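Local coordinates for putative uncharacterized protein (Aquifex aeolicus, PDB 3ME7) that probably binds copper and takes part in electron transfer, as a thioredoxin-fold member of the SCO1/2 family, at residues P35-C40 / F124-V129. Numbering follows the deposited sequence.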
loop_
_atom_site.group_PDB
_atom_site.type_symbol
_atom_site.label_atom_id
_atom_site.label_comp_id
_atom_site.label_asym_id
_atom_site.label_seq_id
_atom_site.Cartn_x
_atom_site.Cartn_y
_atom_site.Cartn_z
ATOM N N PRO A 35 -1.677 3.680 -1.550
ATOM C CA PRO A 35 -2.004 5.031 -1.070
ATOM C C PRO A 35 -3.375 5.478 -1.538
ATOM O O PRO A 35 -3.686 5.396 -2.730
ATOM C CB PRO A 35 -0.943 5.938 -1.701
ATOM C CG PRO A 35 -0.252 5.126 -2.765
ATOM C CD PRO A 35 -0.577 3.647 -2.535
ATOM N N ILE A 36 -4.187 5.943 -0.591
ATOM C CA ILE A 36 -5.517 6.482 -0.862
ATOM C C ILE A 36 -5.730 7.682 0.074
ATOM O O ILE A 36 -4.834 8.031 0.841
ATOM C CB ILE A 36 -6.643 5.405 -0.669
ATOM C CG1 ILE A 36 -6.570 4.732 0.719
ATOM C CG2 ILE A 36 -6.563 4.334 -1.787
ATOM C CD1 ILE A 36 -7.143 5.497 1.850
ATOM N N TYR A 37 -6.902 8.315 0.019
ATOM C CA TYR A 37 -7.343 9.120 1.166
ATOM C C TYR A 37 -8.804 8.815 1.466
ATOM O O TYR A 37 -9.520 8.353 0.586
ATOM C CB TYR A 37 -7.078 10.626 1.013
ATOM C CG TYR A 37 -7.716 11.316 -0.170
ATOM C CD1 TYR A 37 -7.237 11.123 -1.465
ATOM C CD2 TYR A 37 -8.756 12.222 0.018
ATOM C CE1 TYR A 37 -7.786 11.788 -2.529
ATOM C CE2 TYR A 37 -9.322 12.890 -1.057
ATOM C CZ TYR A 37 -8.834 12.664 -2.321
ATOM O OH TYR A 37 -9.394 13.317 -3.394
ATOM N N THR A 38 -9.224 9.026 2.710
ATOM C CA THR A 38 -10.474 8.399 3.176
ATOM C C THR A 38 -11.723 9.080 2.642
ATOM O O THR A 38 -12.775 8.449 2.543
ATOM C CB THR A 38 -10.549 8.187 4.718
ATOM O OG1 THR A 38 -10.689 9.441 5.397
ATOM C CG2 THR A 38 -9.327 7.427 5.237
ATOM N N HIS A 39 -11.598 10.356 2.286
ATOM C CA HIS A 39 -12.722 11.093 1.721
ATOM C C HIS A 39 -12.688 11.094 0.197
ATOM O O HIS A 39 -13.429 11.822 -0.443
ATOM C CB HIS A 39 -12.761 12.516 2.269
ATOM C CG HIS A 39 -13.053 12.583 3.732
ATOM N ND1 HIS A 39 -14.327 12.438 4.242
ATOM C CD2 HIS A 39 -12.242 12.797 4.794
ATOM C CE1 HIS A 39 -14.284 12.546 5.559
ATOM N NE2 HIS A 39 -13.032 12.767 5.920
ATOM N N CYS A 40 -11.841 10.240 -0.379
ATOM C CA CYS A 40 -11.641 10.156 -1.825
ATOM C C CYS A 40 -12.805 9.390 -2.465
ATOM O O CYS A 40 -12.951 8.181 -2.273
ATOM C CB CYS A 40 -10.310 9.446 -2.056
ATOM S SG CYS A 40 -9.652 9.136 -3.724
ATOM N N PHE A 124 -7.904 16.002 -3.908
ATOM C CA PHE A 124 -6.521 15.954 -4.320
ATOM C C PHE A 124 -6.405 15.393 -5.729
ATOM O O PHE A 124 -7.214 14.560 -6.136
ATOM C CB PHE A 124 -5.730 15.067 -3.367
ATOM C CG PHE A 124 -5.588 15.628 -1.979
ATOM C CD1 PHE A 124 -5.012 16.884 -1.766
ATOM C CD2 PHE A 124 -6.004 14.884 -0.878
ATOM C CE1 PHE A 124 -4.865 17.400 -0.468
ATOM C CE2 PHE A 124 -5.863 15.383 0.416
ATOM C CZ PHE A 124 -5.296 16.643 0.617
ATOM N N ILE A 125 -5.406 15.873 -6.466
ATOM C CA ILE A 125 -4.961 15.257 -7.719
ATOM C C ILE A 125 -3.741 14.423 -7.336
ATOM O O ILE A 125 -2.859 14.913 -6.635
ATOM C CB ILE A 125 -4.586 16.340 -8.753
ATOM C CG1 ILE A 125 -5.850 16.995 -9.311
ATOM C CG2 ILE A 125 -3.757 15.760 -9.914
ATOM C CD1 ILE A 125 -5.577 18.259 -10.090
ATOM N N HIS A 126 -3.708 13.161 -7.765
ATOM C CA HIS A 126 -2.683 12.223 -7.325
ATOM C C HIS A 126 -2.590 11.063 -8.319
ATOM O O HIS A 126 -3.532 10.823 -9.080
ATOM C CB HIS A 126 -3.028 11.684 -5.913
ATOM C CG HIS A 126 -4.309 10.913 -5.870
ATOM N ND1 HIS A 126 -4.352 9.549 -6.061
ATOM C CD2 HIS A 126 -5.592 11.309 -5.701
ATOM C CE1 HIS A 126 -5.604 9.137 -6.002
ATOM N NE2 HIS A 126 -6.379 10.186 -5.792
ATOM N N PRO A 127 -1.439 10.365 -8.341
ATOM C CA PRO A 127 -1.364 9.125 -9.122
ATOM C C PRO A 127 -2.162 7.973 -8.537
ATOM O O PRO A 127 -2.429 7.916 -7.319
ATOM C CB PRO A 127 0.133 8.776 -9.123
ATOM C CG PRO A 127 0.717 9.514 -7.986
ATOM C CD PRO A 127 -0.170 10.683 -7.658
ATOM N N ASN A 128 -2.519 7.058 -9.420
ATOM C CA ASN A 128 -3.135 5.785 -9.038
ATOM C C ASN A 128 -2.066 4.722 -9.056
ATOM O O ASN A 128 -1.628 4.311 -10.119
ATOM C CB ASN A 128 -4.265 5.424 -10.013
ATOM C CG ASN A 128 -5.331 6.511 -10.090
ATOM O OD1 ASN A 128 -5.769 7.047 -9.072
ATOM N ND2 ASN A 128 -5.737 6.855 -11.289
ATOM N N VAL A 129 -1.641 4.275 -7.877
ATOM C CA VAL A 129 -0.509 3.373 -7.821
ATOM C C VAL A 129 -0.640 2.366 -6.684
ATOM O O VAL A 129 -1.176 2.683 -5.622
ATOM C CB VAL A 129 0.838 4.146 -7.703
ATOM C CG1 VAL A 129 0.929 4.889 -6.369
ATOM C CG2 VAL A 129 2.022 3.180 -7.890
HETATM O O HOH W 1 -3.418 2.894 -4.072
HETATM O O HOH W 2 -2.855 5.799 -5.541
#
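Phe124 turns the CD2 corner of its ring into the face of Tyr37, an edge-to-face pair with centroids 5.0 Å apart and planes at 73°. CD2 sits over the centre of the tyrosine ring, while CB of Cys40 covers the opposite face, so the phenol is clamped between them. His126 meets the same ring at its edge, its CD2 lying 3.9 Å from Tyr37 CE1. One direct hydrogen bond joins the segments: Phe124 N donates to Tyr37 OH over 3.1 Å and nearly straight at 173°, and Asp123 also bonds that hydroxyl.

In this thioredoxin-like SCO domain the cluster borders the predicted copper site of Cys40, Cys44 and His126. The two cysteines form a disulfide here, and Cys40 SG stays 4.0 Å from His126 NE2. With chi1 at 63°, the imidazole swings toward Tyr37 and Cys40; His126 ND1 donates to Pro127 O at 2.8 Å from above the carbonyl plane, which should restrain rotation of the imidazole.

Farther along, where strands 31-36 and 129-133 run antiparallel, water takes over. One molecule links Pro35 O to Val129 O; a second spans Pro35 O, Pro127 O and Val129 N. Beside them Pro35 CG packs on Val129 CG1 at 3.8 Å.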